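Local coordinates for protein beta-catenin homolog sys-1 (Caenorhabditis elegans, PDB 3C2G) that acts as a beta-catenin in Wnt asymmetry signalling, binding the TCF factor POP-1 directly and activating or repressing target genes according to upstream signals, at residues A[566-578]-A[604-616]. Sequence-based numbering, arbitrary orientation.
Sequences IHNVLVVCDKILE and DIAKAANSLLSRF
L570 and L612 pack as reciprocal knobs into holes. L570 sits among I605, A608, A609 and L612. Its CD1 reaches I605 CG2 at 3.7 Å, while its CD2 meets L612 CD2 at 3.8 Å. The two leucine side chains cross at about a right angle. L612 has CG anti to its backbone N (chi1 179°), which sends both methyls between L570, C573, D574 and L577. The methyl of A608 rests 3.7 Å from L570 CB. Beyond this apolar strip, R615 grips D574 side-on: NE bonds OD1 at 2.8 Å and NH2 bonds OD2 at 3.0 Å. Both bonds are nearly straight and lie close to the guanidinium plane, but they meet the carboxylate from above its plane. A bend at chi2 (-89°) turns the guanidinium so that one face lies over the backbone of L577 and E578, in the last turn of helix 563-579. E578 adds a long salt bridge to NH2. A leucine here would probably leave the D574 carboxylate without its positive mate and both of its hydrogen bonds, and E578 without its long salt bridge. Helix 591-598 packs against L570 and A609. The segment axes come within 8.9 Å, at 29° to each other, a near-parallel helix pair in the last helices of the armadillo domain.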
loop_
_atom_site.group_PDB
_atom_site.type_symbol
_atom_site.label_atom_id
_atom_site.label_comp_id
_atom_site.label_asym_id
_atom_site.label_seq_id
_atom_site.Cartn_x
_atom_site.Cartn_y
_atom_site.Cartn_z
ATOM N N ILE A 566 -20.249 30.126 -3.497
ATOM C CA ILE A 566 -20.739 31.394 -4.027
ATOM C C ILE A 566 -21.089 32.363 -2.897
ATOM O O ILE A 566 -20.660 33.527 -2.893
ATOM C CB ILE A 566 -21.987 31.165 -4.920
ATOM C CG1 ILE A 566 -21.618 30.330 -6.154
ATOM C CG2 ILE A 566 -22.640 32.497 -5.316
ATOM C CD1 ILE A 566 -22.814 29.871 -6.973
ATOM N N HIS A 567 -21.869 31.875 -1.941
ATOM C CA HIS A 567 -22.281 32.691 -0.817
ATOM C C HIS A 567 -21.055 33.156 -0.046
ATOM O O HIS A 567 -20.991 34.317 0.367
ATOM C CB HIS A 567 -23.231 31.923 0.101
ATOM C CG HIS A 567 -23.693 32.713 1.288
ATOM N ND1 HIS A 567 -24.601 33.746 1.188
ATOM C CD2 HIS A 567 -23.374 32.619 2.601
ATOM C CE1 HIS A 567 -24.816 34.260 2.386
ATOM N NE2 HIS A 567 -24.084 33.595 3.262
ATOM N N ASN A 568 -20.083 32.260 0.130
ATOM C CA ASN A 568 -18.874 32.590 0.887
ATOM C C ASN A 568 -18.050 33.667 0.182
ATOM O O ASN A 568 -17.546 34.609 0.800
ATOM C CB ASN A 568 -18.037 31.332 1.156
ATOM C CG ASN A 568 -18.520 30.560 2.373
ATOM O OD1 ASN A 568 -19.339 31.047 3.156
ATOM N ND2 ASN A 568 -18.007 29.362 2.547
ATOM N N VAL A 569 -17.944 33.515 -1.130
ATOM C CA VAL A 569 -17.204 34.444 -1.953
ATOM C C VAL A 569 -17.854 35.818 -1.901
ATOM O O VAL A 569 -17.166 36.818 -1.737
ATOM C CB VAL A 569 -17.070 33.914 -3.383
ATOM C CG1 VAL A 569 -16.819 35.033 -4.362
ATOM C CG2 VAL A 569 -15.948 32.873 -3.439
ATOM N N LEU A 570 -19.177 35.861 -1.998
ATOM C CA LEU A 570 -19.899 37.128 -1.938
ATOM C C LEU A 570 -19.708 37.820 -0.598
ATOM O O LEU A 570 -19.442 39.027 -0.548
ATOM C CB LEU A 570 -21.391 36.925 -2.208
ATOM C CG LEU A 570 -21.760 36.475 -3.617
ATOM C CD1 LEU A 570 -23.180 35.929 -3.661
ATOM C CD2 LEU A 570 -21.576 37.597 -4.611
ATOM N N VAL A 571 -19.836 37.055 0.479
ATOM C CA VAL A 571 -19.804 37.611 1.823
ATOM C C VAL A 571 -18.416 38.120 2.180
ATOM O O VAL A 571 -18.288 39.214 2.742
ATOM C CB VAL A 571 -20.316 36.593 2.860
ATOM C CG1 VAL A 571 -20.055 37.064 4.302
ATOM C CG2 VAL A 571 -21.818 36.339 2.647
ATOM N N VAL A 572 -17.381 37.343 1.850
ATOM C CA VAL A 572 -16.017 37.732 2.177
ATOM C C VAL A 572 -15.640 39.014 1.438
ATOM O O VAL A 572 -14.991 39.892 2.007
ATOM C CB VAL A 572 -14.962 36.591 1.939
ATOM C CG1 VAL A 572 -14.544 36.478 0.478
ATOM C CG2 VAL A 572 -13.733 36.828 2.787
ATOM N N CYS A 573 -16.064 39.110 0.179
ATOM C CA CYS A 573 -15.796 40.289 -0.625
ATOM C C CYS A 573 -16.433 41.524 -0.002
ATOM O O CYS A 573 -15.777 42.556 0.141
ATOM C CB CYS A 573 -16.297 40.097 -2.053
ATOM S SG CYS A 573 -15.218 39.085 -3.060
ATOM N N ASP A 574 -17.695 41.396 0.392
ATOM C CA ASP A 574 -18.425 42.489 0.991
ATOM C C ASP A 574 -17.778 42.941 2.291
ATOM O O ASP A 574 -17.667 44.139 2.544
ATOM C CB ASP A 574 -19.886 42.106 1.227
ATOM C CG ASP A 574 -20.743 43.302 1.595
ATOM O OD1 ASP A 574 -20.970 44.170 0.717
ATOM O OD2 ASP A 574 -21.176 43.378 2.768
ATOM N N LYS A 575 -17.338 41.989 3.102
ATOM C CA LYS A 575 -16.663 42.309 4.354
ATOM C C LYS A 575 -15.282 42.939 4.145
ATOM O O LYS A 575 -14.850 43.775 4.950
ATOM C CB LYS A 575 -16.565 41.069 5.243
ATOM C CG LYS A 575 -17.884 40.672 5.878
ATOM C CD LYS A 575 -17.744 39.400 6.678
ATOM C CE LYS A 575 -19.065 38.982 7.318
ATOM N NZ LYS A 575 -19.532 39.966 8.337
ATOM N N ILE A 576 -14.590 42.552 3.074
ATOM C CA ILE A 576 -13.310 43.192 2.756
ATOM C C ILE A 576 -13.521 44.669 2.375
ATOM O O ILE A 576 -12.748 45.541 2.780
ATOM C CB ILE A 576 -12.511 42.440 1.646
ATOM C CG1 ILE A 576 -11.998 41.093 2.151
ATOM C CG2 ILE A 576 -11.318 43.266 1.175
ATOM C CD1 ILE A 576 -11.655 40.133 1.039
ATOM N N LEU A 577 -14.579 44.940 1.614
ATOM C CA LEU A 577 -14.832 46.290 1.121
ATOM C C LEU A 577 -15.405 47.211 2.189
ATOM O O LEU A 577 -15.244 48.426 2.104
ATOM C CB LEU A 577 -15.712 46.265 -0.125
ATOM C CG LEU A 577 -15.073 45.534 -1.306
ATOM C CD1 LEU A 577 -15.989 45.499 -2.509
ATOM C CD2 LEU A 577 -13.734 46.164 -1.673
ATOM N N GLU A 578 -16.052 46.632 3.201
ATOM C CA GLU A 578 -16.508 47.394 4.361
ATOM C C GLU A 578 -15.325 48.015 5.099
ATOM O O GLU A 578 -15.453 49.099 5.661
ATOM C CB GLU A 578 -17.327 46.512 5.311
ATOM C CG GLU A 578 -18.089 47.255 6.421
ATOM C CD GLU A 578 -19.011 46.322 7.242
ATOM O OE1 GLU A 578 -19.757 45.503 6.629
ATOM O OE2 GLU A 578 -18.995 46.413 8.505
ATOM N N ASP A 604 -30.272 33.888 0.181
ATOM C CA ASP A 604 -29.036 34.307 0.847
ATOM C C ASP A 604 -28.040 34.862 -0.171
ATOM O O ASP A 604 -27.494 35.956 0.011
ATOM C CB ASP A 604 -28.416 33.149 1.637
ATOM C CG ASP A 604 -29.159 32.853 2.932
ATOM O OD1 ASP A 604 -29.618 33.812 3.595
ATOM O OD2 ASP A 604 -29.270 31.659 3.300
ATOM N N ILE A 605 -27.832 34.106 -1.248
ATOM C CA ILE A 605 -26.970 34.526 -2.344
ATOM C C ILE A 605 -27.439 35.861 -2.913
ATOM O O ILE A 605 -26.651 36.802 -3.027
ATOM C CB ILE A 605 -26.877 33.449 -3.453
ATOM C CG1 ILE A 605 -26.154 32.206 -2.919
ATOM C CG2 ILE A 605 -26.165 33.995 -4.690
ATOM C CD1 ILE A 605 -26.076 31.041 -3.898
ATOM N N ALA A 606 -28.727 35.948 -3.241
ATOM C CA ALA A 606 -29.302 37.172 -3.799
ATOM C C ALA A 606 -29.086 38.388 -2.892
ATOM O O ALA A 606 -28.727 39.466 -3.369
ATOM C CB ALA A 606 -30.778 36.974 -4.095
ATOM N N LYS A 607 -29.281 38.209 -1.588
ATOM C CA LYS A 607 -29.079 39.295 -0.622
ATOM C C LYS A 607 -27.622 39.760 -0.561
ATOM O O LYS A 607 -27.351 40.961 -0.510
ATOM C CB LYS A 607 -29.570 38.890 0.775
ATOM N N ALA A 608 -26.691 38.807 -0.569
ATOM C CA ALA A 608 -25.261 39.119 -0.527
ATOM C C ALA A 608 -24.827 39.846 -1.796
ATOM O O ALA A 608 -24.074 40.824 -1.741
ATOM C CB ALA A 608 -24.457 37.855 -0.345
ATOM N N ALA A 609 -25.332 39.357 -2.928
ATOM C CA ALA A 609 -25.025 39.905 -4.242
ATOM C C ALA A 609 -25.265 41.410 -4.345
ATOM O O ALA A 609 -24.341 42.153 -4.688
ATOM C CB ALA A 609 -25.797 39.160 -5.322
ATOM N N ASN A 610 -26.478 41.875 -4.041
ATOM C CA ASN A 610 -26.744 43.312 -4.175
ATOM C C ASN A 610 -26.130 44.175 -3.081
ATOM O O ASN A 610 -25.802 45.344 -3.322
ATOM C CB ASN A 610 -28.227 43.651 -4.459
ATOM C CG ASN A 610 -29.194 42.922 -3.552
ATOM O OD1 ASN A 610 -29.155 43.071 -2.328
ATOM N ND2 ASN A 610 -30.094 42.145 -4.151
ATOM N N SER A 611 -25.912 43.592 -1.906
ATOM C CA SER A 611 -25.111 44.260 -0.876
ATOM C C SER A 611 -23.695 44.519 -1.392
ATOM O O SER A 611 -23.146 45.597 -1.183
ATOM C CB SER A 611 -25.050 43.435 0.407
ATOM O OG SER A 611 -26.331 42.976 0.783
ATOM N N LEU A 612 -23.118 43.528 -2.072
ATOM C CA LEU A 612 -21.793 43.664 -2.676
ATOM C C LEU A 612 -21.809 44.604 -3.886
ATOM O O LEU A 612 -20.863 45.367 -4.096
ATOM C CB LEU A 612 -21.213 42.292 -3.054
ATOM C CG LEU A 612 -19.836 42.202 -3.731
ATOM C CD1 LEU A 612 -18.733 42.849 -2.904
ATOM C CD2 LEU A 612 -19.485 40.767 -4.033
ATOM N N LEU A 613 -22.885 44.549 -4.671
ATOM C CA LEU A 613 -23.049 45.422 -5.849
ATOM C C LEU A 613 -22.932 46.923 -5.525
ATOM O O LEU A 613 -22.260 47.672 -6.245
ATOM C CB LEU A 613 -24.384 45.133 -6.541
ATOM C CG LEU A 613 -24.607 45.646 -7.966
ATOM C CD1 LEU A 613 -23.677 44.957 -8.969
ATOM C CD2 LEU A 613 -26.072 45.457 -8.371
ATOM N N SER A 614 -23.559 47.346 -4.429
ATOM C CA SER A 614 -23.567 48.756 -4.037
ATOM C C SER A 614 -22.187 49.327 -3.692
ATOM O O SER A 614 -22.034 50.539 -3.558
ATOM C CB SER A 614 -24.532 48.983 -2.868
ATOM O OG SER A 614 -23.999 48.470 -1.657
ATOM N N ARG A 615 -21.190 48.459 -3.546
ATOM C CA ARG A 615 -19.834 48.890 -3.190
ATOM C C ARG A 615 -19.080 49.507 -4.369
ATOM O O ARG A 615 -18.190 50.345 -4.177
ATOM C CB ARG A 615 -19.011 47.719 -2.644
ATOM C CG ARG A 615 -19.634 46.960 -1.488
ATOM C CD ARG A 615 -19.264 47.542 -0.152
ATOM N NE ARG A 615 -19.731 46.682 0.930
ATOM C CZ ARG A 615 -19.776 47.042 2.207
ATOM N NH1 ARG A 615 -19.384 48.256 2.568
ATOM N NH2 ARG A 615 -20.215 46.187 3.122
ATOM N N PHE A 616 -19.445 49.099 -5.579
ATOM C CA PHE A 616 -18.669 49.426 -6.772
ATOM C C PHE A 616 -19.018 50.765 -7.418
ATOM O O PHE A 616 -20.121 51.274 -7.229
ATOM C CB PHE A 616 -18.769 48.270 -7.774
ATOM C CG PHE A 616 -18.058 47.039 -7.313
ATOM C CD1 PHE A 616 -16.741 46.801 -7.697
ATOM C CD2 PHE A 616 -18.680 46.146 -6.448
ATOM C CE1 PHE A 616 -16.067 45.684 -7.246
ATOM C CE2 PHE A 616 -18.016 45.030 -5.993
ATOM C CZ PHE A 616 -16.704 44.794 -6.391
#